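Local coordinates for thiamine pyrophosphokinase (Saccharomyces cerevisiae, PDB 1IG0), which transfers a pyrophosphate group from ATP to thiamine, and as the only yeast enzyme able to make thiamine pyrophosphate is essential, at residues B[183-189]-B[215-221]; B[50-54]-B[312-316]; B[116-120]-B[163-167]; B[176-182]-B[212-216]. One frame throughout, in Å; residues are numbered along the deposited sequence.

Contact 1 (B[183-189]-B[215-221]); sequences PISLLAL and YFKLCYM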
loop_
_atom_site.group_PDB
_atom_site.type_symbol
_atom_site.label_atom_id
_atom_site.label_comp_id
_atom_site.label_asym_id
_atom_site.label_seq_id
_atom_site.Cartn_x
_atom_site.Cartn_y
_atom_site.Cartn_z
ATOM N N PRO B 183 -5.057 3.980 27.698
ATOM C CA PRO B 183 -4.675 3.596 26.337
ATOM C C PRO B 183 -5.749 2.772 25.638
ATOM O O PRO B 183 -6.511 2.055 26.284
ATOM C CB PRO B 183 -3.395 2.794 26.553
ATOM C CG PRO B 183 -2.812 3.421 27.784
ATOM C CD PRO B 183 -4.029 3.561 28.666
ATOM N N ILE B 184 -5.802 2.881 24.316
ATOM C CA ILE B 184 -6.771 2.134 23.525
ATOM C C ILE B 184 -6.036 1.293 22.490
ATOM O O ILE B 184 -5.501 1.824 21.515
ATOM C CB ILE B 184 -7.748 3.071 22.781
ATOM C CG1 ILE B 184 -8.529 3.918 23.786
ATOM C CG2 ILE B 184 -8.712 2.250 21.928
ATOM C CD1 ILE B 184 -9.463 4.933 23.137
ATOM N N SER B 185 -5.996 -0.016 22.715
ATOM C CA SER B 185 -5.343 -0.923 21.780
ATOM C C SER B 185 -6.303 -1.109 20.611
ATOM O O SER B 185 -7.369 -1.708 20.761
ATOM C CB SER B 185 -5.052 -2.267 22.448
ATOM O OG SER B 185 -4.344 -3.120 21.566
ATOM N N LEU B 186 -5.917 -0.591 19.450
ATOM C CA LEU B 186 -6.756 -0.657 18.259
ATOM C C LEU B 186 -6.192 -1.550 17.154
ATOM O O LEU B 186 -5.110 -1.296 16.626
ATOM C CB LEU B 186 -6.964 0.762 17.723
ATOM C CG LEU B 186 -7.789 0.989 16.457
ATOM C CD1 LEU B 186 -9.229 0.551 16.684
ATOM C CD2 LEU B 186 -7.726 2.466 16.082
ATOM N N LEU B 187 -6.936 -2.598 16.813
ATOM C CA LEU B 187 -6.532 -3.522 15.759
ATOM C C LEU B 187 -7.501 -3.320 14.600
ATOM O O LEU B 187 -8.713 -3.443 14.772
ATOM C CB LEU B 187 -6.601 -4.968 16.262
ATOM C CG LEU B 187 -6.022 -6.044 15.339
ATOM C CD1 LEU B 187 -4.531 -5.799 15.134
ATOM C CD2 LEU B 187 -6.254 -7.418 15.948
ATOM N N ALA B 188 -6.971 -3.011 13.420
ATOM C CA ALA B 188 -7.819 -2.764 12.259
ATOM C C ALA B 188 -7.726 -3.811 11.156
ATOM O O ALA B 188 -6.644 -4.291 10.817
ATOM C CB ALA B 188 -7.513 -1.383 11.685
ATOM N N LEU B 189 -8.884 -4.145 10.594
ATOM C CA LEU B 189 -8.984 -5.114 9.512
ATOM C C LEU B 189 -9.522 -4.422 8.260
ATOM O O LEU B 189 -10.411 -3.574 8.348
ATOM C CB LEU B 189 -9.937 -6.252 9.899
ATOM C CG LEU B 189 -9.566 -7.180 11.060
ATOM C CD1 LEU B 189 -10.741 -8.100 11.378
ATOM C CD2 LEU B 189 -8.334 -7.996 10.696
ATOM N N TYR B 215 -3.002 8.370 22.838
ATOM C CA TYR B 215 -3.477 7.276 23.680
ATOM C C TYR B 215 -3.853 6.059 22.839
ATOM O O TYR B 215 -3.969 4.947 23.357
ATOM C CB TYR B 215 -4.657 7.731 24.545
ATOM C CG TYR B 215 -5.730 8.490 23.805
ATOM C CD1 TYR B 215 -6.745 7.820 23.122
ATOM C CD2 TYR B 215 -5.725 9.885 23.777
ATOM C CE1 TYR B 215 -7.728 8.520 22.431
ATOM C CE2 TYR B 215 -6.703 10.595 23.085
ATOM C CZ TYR B 215 -7.700 9.907 22.415
ATOM O OH TYR B 215 -8.661 10.604 21.719
ATOM N N PHE B 216 -4.035 6.273 21.538
ATOM C CA PHE B 216 -4.362 5.187 20.621
ATOM C C PHE B 216 -3.097 4.413 20.274
ATOM O O PHE B 216 -2.013 4.989 20.169
ATOM C CB PHE B 216 -4.942 5.719 19.304
ATOM C CG PHE B 216 -6.424 5.963 19.329
ATOM C CD1 PHE B 216 -6.929 7.259 19.332
ATOM C CD2 PHE B 216 -7.317 4.895 19.296
ATOM C CE1 PHE B 216 -8.306 7.491 19.299
ATOM C CE2 PHE B 216 -8.695 5.112 19.262
ATOM C CZ PHE B 216 -9.190 6.414 19.262
ATOM N N LYS B 217 -3.247 3.106 20.098
ATOM C CA LYS B 217 -2.143 2.236 19.714
ATOM C C LYS B 217 -2.705 1.431 18.551
ATOM O O LYS B 217 -3.271 0.352 18.734
ATOM C CB LYS B 217 -1.749 1.303 20.857
ATOM C CG LYS B 217 -1.415 2.006 22.163
ATOM C CD LYS B 217 -0.790 1.029 23.148
ATOM C CE LYS B 217 -1.661 -0.207 23.323
ATOM N NZ LYS B 217 -0.936 -1.303 24.022
ATOM N N LEU B 218 -2.552 1.982 17.353
ATOM C CA LEU B 218 -3.072 1.368 16.142
ATOM C C LEU B 218 -2.147 0.389 15.433
ATOM O O LEU B 218 -0.946 0.622 15.296
ATOM C CB LEU B 218 -3.491 2.465 15.158
ATOM C CG LEU B 218 -3.877 2.054 13.733
ATOM C CD1 LEU B 218 -5.111 1.163 13.750
ATOM C CD2 LEU B 218 -4.137 3.304 12.905
ATOM N N CYS B 219 -2.731 -0.711 14.973
ATOM C CA CYS B 219 -1.991 -1.728 14.241
ATOM C C CYS B 219 -2.911 -2.367 13.213
ATOM O O CYS B 219 -4.054 -2.704 13.519
ATOM C CB CYS B 219 -1.462 -2.812 15.183
ATOM S SG CYS B 219 -0.498 -4.110 14.350
ATOM N N TYR B 220 -2.413 -2.525 11.993
ATOM C CA TYR B 220 -3.202 -3.141 10.941
ATOM C C TYR B 220 -2.822 -4.597 10.802
ATOM O O TYR B 220 -1.645 -4.951 10.882
ATOM C CB TYR B 220 -2.971 -2.454 9.591
ATOM C CG TYR B 220 -3.456 -1.029 9.529
ATOM C CD1 TYR B 220 -2.600 0.034 9.808
ATOM C CD2 TYR B 220 -4.785 -0.744 9.223
ATOM C CE1 TYR B 220 -3.059 1.350 9.786
ATOM C CE2 TYR B 220 -5.252 0.564 9.198
ATOM C CZ TYR B 220 -4.386 1.606 9.481
ATOM O OH TYR B 220 -4.847 2.901 9.460
ATOM N N MET B 221 -3.826 -5.441 10.616
ATOM C CA MET B 221 -3.596 -6.858 10.410
ATOM C C MET B 221 -4.157 -7.162 9.034
ATOM O O MET B 221 -5.347 -6.969 8.782
ATOM C CB MET B 221 -4.315 -7.706 11.454
ATOM C CG MET B 221 -4.161 -9.196 11.193
ATOM S SD MET B 221 -4.962 -10.236 12.421
ATOM C CE MET B 221 -3.714 -10.313 13.668
#

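Contact 2 (B[50-54]-B[312-316]); sequences IPRPL and VDKLI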
loop_
_atom_site.group_PDB
_atom_site.type_symbol
_atom_site.label_atom_id
_atom_site.label_comp_id
_atom_site.label_asym_id
_atom_site.label_seq_id
_atom_site.Cartn_x
_atom_site.Cartn_y
_atom_site.Cartn_z
ATOM N N ILE B 50 -9.567 -12.976 6.688
ATOM C CA ILE B 50 -8.883 -13.577 7.827
ATOM C C ILE B 50 -9.496 -14.928 8.195
ATOM O O ILE B 50 -10.707 -15.119 8.092
ATOM C CB ILE B 50 -8.958 -12.648 9.060
ATOM C CG1 ILE B 50 -8.105 -13.209 10.199
ATOM C CG2 ILE B 50 -10.407 -12.507 9.516
ATOM C CD1 ILE B 50 -8.077 -12.330 11.441
ATOM N N PRO B 51 -8.660 -15.894 8.610
ATOM C CA PRO B 51 -9.164 -17.216 8.991
ATOM C C PRO B 51 -10.159 -17.094 10.142
ATOM O O PRO B 51 -9.993 -16.255 11.027
ATOM C CB PRO B 51 -7.896 -17.960 9.393
ATOM C CG PRO B 51 -6.879 -17.381 8.463
ATOM C CD PRO B 51 -7.190 -15.902 8.528
ATOM N N ARG B 52 -11.187 -17.937 10.126
ATOM C CA ARG B 52 -12.217 -17.907 11.158
ATOM C C ARG B 52 -11.730 -18.127 12.584
ATOM O O ARG B 52 -12.058 -17.351 13.480
ATOM C CB ARG B 52 -13.319 -18.915 10.830
ATOM C CG ARG B 52 -14.288 -18.401 9.794
ATOM C CD ARG B 52 -15.396 -19.382 9.501
ATOM N NE ARG B 52 -16.478 -18.703 8.803
ATOM C CZ ARG B 52 -17.279 -17.818 9.380
ATOM N NH1 ARG B 52 -17.115 -17.518 10.663
ATOM N NH2 ARG B 52 -18.241 -17.231 8.681
ATOM N N PRO B 53 -10.954 -19.196 12.821
ATOM C CA PRO B 53 -10.461 -19.449 14.177
ATOM C C PRO B 53 -9.755 -18.220 14.752
ATOM O O PRO B 53 -9.921 -17.883 15.925
ATOM C CB PRO B 53 -9.510 -20.622 13.978
ATOM C CG PRO B 53 -10.139 -21.364 12.840
ATOM C CD PRO B 53 -10.489 -20.242 11.894
ATOM N N LEU B 54 -8.967 -17.556 13.913
ATOM C CA LEU B 54 -8.239 -16.365 14.331
ATOM C C LEU B 54 -9.211 -15.219 14.598
ATOM O O LEU B 54 -9.086 -14.506 15.594
ATOM C CB LEU B 54 -7.237 -15.950 13.251
ATOM C CG LEU B 54 -6.337 -14.763 13.606
ATOM C CD1 LEU B 54 -5.512 -15.099 14.840
ATOM C CD2 LEU B 54 -5.431 -14.436 12.432
ATOM N N VAL B 312 -0.503 -15.879 9.212
ATOM C CA VAL B 312 -1.835 -15.855 9.801
ATOM C C VAL B 312 -2.403 -17.160 10.352
ATOM O O VAL B 312 -2.979 -17.170 11.440
ATOM C CB VAL B 312 -2.849 -15.260 8.800
ATOM C CG1 VAL B 312 -4.227 -15.213 9.424
ATOM C CG2 VAL B 312 -2.411 -13.860 8.394
ATOM N N ASP B 313 -2.248 -18.257 9.619
ATOM C CA ASP B 313 -2.790 -19.537 10.067
ATOM C C ASP B 313 -2.059 -20.142 11.267
ATOM O O ASP B 313 -2.478 -21.170 11.799
ATOM C CB ASP B 313 -2.788 -20.539 8.910
ATOM C CG ASP B 313 -3.573 -20.044 7.710
ATOM O OD1 ASP B 313 -4.757 -19.679 7.875
ATOM O OD2 ASP B 313 -3.006 -20.021 6.597
ATOM N N LYS B 314 -0.978 -19.498 11.696
ATOM C CA LYS B 314 -0.186 -19.977 12.830
ATOM C C LYS B 314 -0.414 -19.177 14.113
ATOM O O LYS B 314 -0.144 -19.656 15.214
ATOM C CB LYS B 314 1.303 -19.933 12.478
ATOM C CG LYS B 314 1.812 -21.142 11.708
ATOM C CD LYS B 314 0.986 -21.439 10.467
ATOM C CE LYS B 314 1.508 -22.686 9.778
ATOM N NZ LYS B 314 1.685 -23.794 10.760
ATOM N N LEU B 315 -0.915 -17.958 13.955
ATOM C CA LEU B 315 -1.169 -17.046 15.067
ATOM C C LEU B 315 -2.012 -17.571 16.232
ATOM O O LEU B 315 -1.601 -17.488 17.389
ATOM C CB LEU B 315 -1.812 -15.769 14.521
ATOM C CG LEU B 315 -1.000 -14.473 14.474
ATOM C CD1 LEU B 315 0.487 -14.759 14.355
ATOM C CD2 LEU B 315 -1.492 -13.635 13.307
ATOM N N ILE B 316 -3.190 -18.097 15.920
ATOM C CA ILE B 316 -4.115 -18.596 16.934
ATOM C C ILE B 316 -3.495 -19.330 18.125
ATOM O O ILE B 316 -3.913 -19.124 19.266
ATOM C CB ILE B 316 -5.192 -19.511 16.297
ATOM C CG1 ILE B 316 -6.267 -19.847 17.333
ATOM C CG2 ILE B 316 -4.550 -20.782 15.758
ATOM C CD1 ILE B 316 -7.461 -20.588 16.761
#

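Contact 3 (B[116-120]-B[163-167]); sequences IIKQT and KGIHT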
loop_
_atom_site.group_PDB
_atom_site.type_symbol
_atom_site.label_atom_id
_atom_site.label_comp_id
_atom_site.label_asym_id
_atom_site.label_seq_id
_atom_site.Cartn_x
_atom_site.Cartn_y
_atom_site.Cartn_z
ATOM N N ILE B 116 -26.307 2.383 15.288
ATOM C CA ILE B 116 -25.943 2.873 13.966
ATOM C C ILE B 116 -25.972 4.395 13.943
ATOM O O ILE B 116 -26.989 5.010 14.264
ATOM C CB ILE B 116 -26.904 2.315 12.897
ATOM C CG1 ILE B 116 -26.907 0.783 12.962
ATOM C CG2 ILE B 116 -26.474 2.782 11.515
ATOM C CD1 ILE B 116 -27.887 0.118 12.020
ATOM N N ILE B 117 -24.848 4.994 13.562
ATOM C CA ILE B 117 -24.720 6.446 13.515
ATOM C C ILE B 117 -24.422 6.945 12.108
ATOM O O ILE B 117 -23.459 6.512 11.474
ATOM C CB ILE B 117 -23.591 6.928 14.455
ATOM C CG1 ILE B 117 -23.866 6.451 15.884
ATOM C CG2 ILE B 117 -23.483 8.446 14.406
ATOM C CD1 ILE B 117 -22.726 6.708 16.841
ATOM N N LYS B 118 -25.252 7.865 11.632
ATOM C CA LYS B 118 -25.085 8.432 10.302
ATOM C C LYS B 118 -24.334 9.761 10.362
ATOM O O LYS B 118 -24.629 10.618 11.196
ATOM C CB LYS B 118 -26.458 8.625 9.643
ATOM C CG LYS B 118 -26.426 9.188 8.224
ATOM C CD LYS B 118 -27.794 9.046 7.563
ATOM C CE LYS B 118 -27.825 9.637 6.161
ATOM N NZ LYS B 118 -27.747 11.122 6.179
ATOM N N GLN B 119 -23.348 9.905 9.482
ATOM C CA GLN B 119 -22.537 11.117 9.376
ATOM C C GLN B 119 -22.350 11.359 7.881
ATOM O O GLN B 119 -21.723 10.557 7.190
ATOM C CB GLN B 119 -21.182 10.920 10.064
ATOM C CG GLN B 119 -21.272 10.825 11.582
ATOM C CD GLN B 119 -21.583 12.161 12.234
ATOM O OE1 GLN B 119 -20.686 12.971 12.477
ATOM N NE2 GLN B 119 -22.859 12.405 12.508
ATOM N N THR B 120 -22.891 12.469 7.387
ATOM C CA THR B 120 -22.841 12.781 5.962
ATOM C C THR B 120 -21.648 13.573 5.431
ATOM O O THR B 120 -21.440 13.626 4.218
ATOM C CB THR B 120 -24.109 13.542 5.533
ATOM O OG1 THR B 120 -24.119 14.838 6.144
ATOM C CG2 THR B 120 -25.355 12.785 5.962
ATOM N N LYS B 163 -21.601 16.450 10.888
ATOM C CA LYS B 163 -20.305 16.187 11.506
ATOM C C LYS B 163 -20.366 16.146 13.030
ATOM O O LYS B 163 -19.383 16.450 13.705
ATOM C CB LYS B 163 -19.324 17.273 11.063
ATOM C CG LYS B 163 -19.849 18.680 11.303
ATOM C CD LYS B 163 -18.964 19.734 10.670
ATOM C CE LYS B 163 -19.575 21.117 10.832
ATOM N NZ LYS B 163 -18.759 22.167 10.165
ATOM N N GLY B 164 -21.518 15.759 13.568
ATOM C CA GLY B 164 -21.684 15.698 15.010
ATOM C C GLY B 164 -20.596 14.963 15.775
ATOM O O GLY B 164 -20.104 15.460 16.790
ATOM N N ILE B 165 -20.216 13.779 15.306
ATOM C CA ILE B 165 -19.186 13.005 15.989
ATOM C C ILE B 165 -17.868 13.766 16.092
ATOM O O ILE B 165 -17.173 13.672 17.102
ATOM C CB ILE B 165 -18.937 11.648 15.285
ATOM C CG1 ILE B 165 -20.186 10.767 15.393
ATOM C CG2 ILE B 165 -17.753 10.930 15.926
ATOM C CD1 ILE B 165 -20.557 10.378 16.823
ATOM N N HIS B 166 -17.522 14.522 15.053
ATOM C CA HIS B 166 -16.283 15.287 15.083
ATOM C C HIS B 166 -16.423 16.480 16.022
ATOM O O HIS B 166 -15.499 16.804 16.764
ATOM C CB HIS B 166 -15.901 15.793 13.692
ATOM C CG HIS B 166 -14.550 16.440 13.644
ATOM N ND1 HIS B 166 -13.378 15.724 13.763
ATOM C CD2 HIS B 166 -14.183 17.739 13.530
ATOM C CE1 HIS B 166 -12.349 16.551 13.724
ATOM N NE2 HIS B 166 -12.810 17.782 13.584
ATOM N N THR B 167 -17.577 17.137 15.981
ATOM C CA THR B 167 -17.820 18.287 16.845
ATOM C C THR B 167 -17.739 17.854 18.308
ATOM O O THR B 167 -17.096 18.510 19.129
ATOM C CB THR B 167 -19.213 18.900 16.580
ATOM O OG1 THR B 167 -19.329 19.240 15.193
ATOM C CG2 THR B 167 -19.416 20.153 17.426
#

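Contact 4 (B[176-182]-B[212-216]); sequences LVFSKVT and NASYF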
loop_
_atom_site.group_PDB
_atom_site.type_symbol
_atom_site.label_atom_id
_atom_site.label_comp_id
_atom_site.label_asym_id
_atom_site.label_seq_id
_atom_site.Cartn_x
_atom_site.Cartn_y
_atom_site.Cartn_z
ATOM N N LEU B 176 -9.800 17.075 27.795
ATOM C CA LEU B 176 -9.172 15.785 28.028
ATOM C C LEU B 176 -7.710 15.933 28.455
ATOM O O LEU B 176 -6.944 16.681 27.846
ATOM C CB LEU B 176 -9.261 14.942 26.751
ATOM C CG LEU B 176 -9.367 13.420 26.867
ATOM C CD1 LEU B 176 -10.570 13.049 27.722
ATOM C CD2 LEU B 176 -9.503 12.821 25.475
ATOM N N VAL B 177 -7.339 15.231 29.522
ATOM C CA VAL B 177 -5.966 15.251 30.015
ATOM C C VAL B 177 -5.296 14.012 29.428
ATOM O O VAL B 177 -5.302 12.942 30.032
ATOM C CB VAL B 177 -5.918 15.181 31.559
ATOM C CG1 VAL B 177 -4.473 15.235 32.040
ATOM C CG2 VAL B 177 -6.718 16.327 32.155
ATOM N N PHE B 178 -4.733 14.171 28.235
ATOM C CA PHE B 178 -4.080 13.079 27.516
ATOM C C PHE B 178 -3.166 12.170 28.334
ATOM O O PHE B 178 -3.215 10.946 28.191
ATOM C CB PHE B 178 -3.309 13.642 26.319
ATOM C CG PHE B 178 -4.183 13.984 25.143
ATOM C CD1 PHE B 178 -5.311 14.784 25.302
ATOM C CD2 PHE B 178 -3.879 13.503 23.872
ATOM C CE1 PHE B 178 -6.126 15.096 24.214
ATOM C CE2 PHE B 178 -4.686 13.810 22.777
ATOM C CZ PHE B 178 -5.811 14.607 22.947
ATOM N N SER B 179 -2.335 12.755 29.189
ATOM C CA SER B 179 -1.418 11.962 30.003
ATOM C C SER B 179 -2.142 11.007 30.947
ATOM O O SER B 179 -1.538 10.074 31.471
ATOM C CB SER B 179 -0.500 12.879 30.817
ATOM O OG SER B 179 -1.243 13.664 31.731
ATOM N N LYS B 180 -3.436 11.235 31.157
ATOM C CA LYS B 180 -4.220 10.391 32.053
ATOM C C LYS B 180 -5.295 9.572 31.343
ATOM O O LYS B 180 -6.127 8.931 31.989
ATOM C CB LYS B 180 -4.869 11.251 33.137
ATOM C CG LYS B 180 -3.867 11.979 34.019
ATOM C CD LYS B 180 -2.964 11.003 34.760
ATOM C CE LYS B 180 -1.935 11.738 35.603
ATOM N NZ LYS B 180 -1.064 10.796 36.353
ATOM N N VAL B 181 -5.281 9.595 30.015
ATOM C CA VAL B 181 -6.259 8.842 29.238
ATOM C C VAL B 181 -5.841 7.381 29.159
ATOM O O VAL B 181 -4.689 7.076 28.854
ATOM C CB VAL B 181 -6.384 9.395 27.801
ATOM C CG1 VAL B 181 -7.309 8.504 26.975
ATOM C CG2 VAL B 181 -6.913 10.820 27.838
ATOM N N THR B 182 -6.775 6.478 29.442
ATOM C CA THR B 182 -6.480 5.052 29.380
ATOM C C THR B 182 -6.165 4.699 27.932
ATOM O O THR B 182 -6.901 5.074 27.022
ATOM C CB THR B 182 -7.679 4.204 29.854
ATOM O OG1 THR B 182 -7.966 4.512 31.222
ATOM C CG2 THR B 182 -7.367 2.719 29.732
ATOM N N ASN B 212 -1.853 13.423 17.389
ATOM C CA ASN B 212 -3.009 14.114 17.950
ATOM C C ASN B 212 -3.910 13.316 18.893
ATOM O O ASN B 212 -4.837 13.871 19.481
ATOM C CB ASN B 212 -3.839 14.685 16.801
ATOM C CG ASN B 212 -3.021 15.584 15.894
ATOM O OD1 ASN B 212 -3.194 15.579 14.675
ATOM N ND2 ASN B 212 -2.127 16.369 16.487
ATOM N N ALA B 213 -3.642 12.023 19.034
ATOM C CA ALA B 213 -4.423 11.158 19.918
ATOM C C ALA B 213 -3.513 10.011 20.332
ATOM O O ALA B 213 -3.827 8.838 20.117
ATOM C CB ALA B 213 -5.653 10.625 19.187
ATOM N N SER B 214 -2.384 10.376 20.932
ATOM C CA SER B 214 -1.363 9.427 21.360
ATOM C C SER B 214 -1.820 8.272 22.238
ATOM O O SER B 214 -1.093 7.291 22.376
ATOM C CB SER B 214 -0.223 10.167 22.064
ATOM O OG SER B 214 -0.678 10.793 23.251
ATOM N N TYR B 215 -3.002 8.370 22.838
ATOM C CA TYR B 215 -3.477 7.276 23.680
ATOM C C TYR B 215 -3.853 6.059 22.839
ATOM O O TYR B 215 -3.969 4.947 23.357
ATOM C CB TYR B 215 -4.657 7.731 24.545
ATOM C CG TYR B 215 -5.730 8.490 23.805
ATOM C CD1 TYR B 215 -6.745 7.820 23.122
ATOM C CD2 TYR B 215 -5.725 9.885 23.777
ATOM C CE1 TYR B 215 -7.728 8.520 22.431
ATOM C CE2 TYR B 215 -6.703 10.595 23.085
ATOM C CZ TYR B 215 -7.700 9.907 22.415
ATOM O OH TYR B 215 -8.661 10.604 21.719
ATOM N N PHE B 216 -4.035 6.273 21.538
ATOM C CA PHE B 216 -4.362 5.187 20.621
ATOM C C PHE B 216 -3.097 4.413 20.274
ATOM O O PHE B 216 -2.013 4.989 20.169
ATOM C CB PHE B 216 -4.942 5.719 19.304
ATOM C CG PHE B 216 -6.424 5.963 19.329
ATOM C CD1 PHE B 216 -6.929 7.259 19.332
ATOM C CD2 PHE B 216 -7.317 4.895 19.296
ATOM C CE1 PHE B 216 -8.306 7.491 19.299
ATOM C CE2 PHE B 216 -8.695 5.112 19.262
ATOM C CZ PHE B 216 -9.190 6.414 19.262
HETATM O O HOH W 1 -2.806 10.114 25.730
#

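Contact 1 (B[183-189]-B[215-221])
Six main-chain hydrogen bonds, from the one at Ile184 N to the one at Met221 N, join strands 184-189 and 216-221 in parallel, with Ile184 beside Phe216, Leu186 beside Leu218 and the axes inclined by 19°. Donor and acceptor roles swap along the pair: Ile184 N gives to Tyr215 O (2.9 Å), then Lys217 N to Ile184 O (3.0 Å). On the face covered by helices 126-139 and 196-212, Ile184 CD1 sits over one face of the Phe216 ring, 4.0 Å from CE2, and also reaches Tyr215 CD1. CG1 of Ile184 lies anti to the carbonyl carbon (chi1 -61°), which carries this methyl over Phe216 and within reach of Tyr215. Leu186 CD2 touches Phe216 and, at 3.7 Å, Leu218 CD1; Ala188 CB meets Tyr220 CD2 at 3.7 Å. Cutting Phe216 back to an alanine would probably open a gap beside Leu186 and take the ring face from under Ile184 CD1, though Tyr215 would remain. On the other face Lys217 bends so that CE rests 4.1 Å from Ser185 CB, while its NZ forms a salt bridge with Glu37. With helix 196-212 the strands make a beta-alpha-beta crossover at the centre of the chain. Across it, polar bonding is left to the backbone and side chains meet through carbon; the hydroxyls of buried Tyr215 and Tyr220 bond instead to Ser135 and Ser202.

Contact 2 (B[50-54]-B[312-316])
Leu54 reaches across to Val312 and Leu315 with both of its methyls. CD2 lies against Val312 CG1, though the modelled 3.3 Å is doubtful, and CD1 rests 3.8 Å from Leu315 CB. The CG of Leu54 is anti to its backbone N (chi1 -176°), which swings the branched end out from the helix into this position, at about a right angle to Val312. Pro51 covers the neighbouring side: its CG lies 3.2 Å from Asp313 OD1, the ring and the aspartate side chain crossing roughly at right angles. Further along, Ile316 is fully extended (chi1 -171°, chi2 172°) and lays its terminal CD1 against Pro53 CB at 3.5 Å. The two segments share no hydrogen bond; apart from Asp313 OD1 against the proline ring, carbon meets carbon. The contact ties the start of helix 52-61, which follows strand 38-43 of the alpha/beta part, to the turn that follows strand 304-310 near the C terminus; Pro51 is the N-cap residue of that helix. The turn at 312-315 is held only loosely from within, Leu315 N making a weak 3.3 Å bond to Val312 O, and more is supplied from outside: Leu315 packs on Phe243 and Cys247 of helix 241-247. On the opposing segment, Ile50 O accepts a hydrogen bond from Tyr78 OH, and Ile50 and Leu315 both pack on Met221 of strand 216-221.

Contact 3 (B[116-120]-B[163-167])
Gln119, just past strand 115-118 at the outer end of the parallel half of the large sheet, reaches Ile165 in the first turn of helix 164-175, where backbone N-H groups lack partners within the helix. Its OE1 accepts from Ile165 N at 3.0 Å, with the donor well above the carbonyl plane, about 50° out of it. Gly164 N is almost as near, but its angle is too poor for a bond. Lys163 holds the N-cap position of the same helix, its carbonyl taking Thr167 N at 3.0 Å. The glutamine folds at chi2 (-72°), and this bend brings the amide round over Ile165, whose CG1 lies 3.7 Å from Gln119 CD, the two side chains crossing at about a right angle. With a leucine in its place, Ile165 N would probably lose its acceptor and the carbonyls of Lys118 and Glu160 a donor. The rest of the contact is apolar: Ile117 CG2 meets Ile165 CG1 at 4.2 Å, beside Leu133 and Leu136 of helix 126-139. The chain then runs on to Gln122, Tyr123, Ser124 and Thr125, which line a thiamine site; the Gln119 side chain is about 10 Å from the bound thiamine. The amide is held at both ends: besides the OE1 bond, NE2 donates to Glu160 O and, close to the amide plane, to Lys118 O at 2.8 Å.

Contact 4 (B[176-182]-B[212-216])
Val181 and Phe178 close on the Tyr215 ring from two directions, and this is the dense part of the contact. Val181 CG1 lies over one ring face, 3.5 Å from Tyr215 CG, in a CH-pi contact. Ala213 O stands above the opposite face, so the ring is sandwiched between a methyl and a carbonyl oxygen. Phe178 completes the group with a T-shaped stack: the edge of Tyr215 points at the face of Phe178, with ring centroids 5.5 Å apart and planes at 64°, and Tyr215 CE2 comes within 3.8 Å of Phe178 CE2. Asn212 O fits closely at the edge of the Phe178 ring, 3.3 Å from CE2. Tyr215 can present itself this way because its CG sits between backbone N and carbonyl carbon (chi1 47°), which turns the ring toward the 176-182 loop. That loop leads from helix 164-175 into strand 184-189, and its partner leads from helix 196-212 into strand 216-221, so the contact joins two neighbouring helix-to-strand connections of the alpha/beta fold. Each is shaped by local bonds: a 3-10 turn at 178-180, and a type I turn closed by Phe216 N to Ala213 O at 2.9 Å. Toward solvent, where Phe178 is partly exposed and Asn212 and Ser214 are exposed, the link is looser. Between the loops, at the edge of the Tyr215 ring, a water donates to Phe178 O at 2.6 Å and reaches Ser214 OG only by a weak 3.3 Å bond.

In the fold
Contact 2 opens first, at 50-54, and closes only at 312-316, so its long loop encloses the other three and brings the start of helix 52-61 to the C-terminal end. Within it, contact 3 opens and closes a first loop, tying the outer strand 115-118 to helix 164-175. That helix runs into 176-182, where contact 4 opens, followed at once by contact 1 at 183-189. These two close on overlapping segments, sharing Tyr215 and Phe216, so both loops, which overlap without strictly nesting, enclose helix 196-212. Contacts 1 and 2 touch at Met221, whose SD lies 3.9 Å from Ile50 CD1; contact 3 touches none of the others but reaches the same sheet as contact 1.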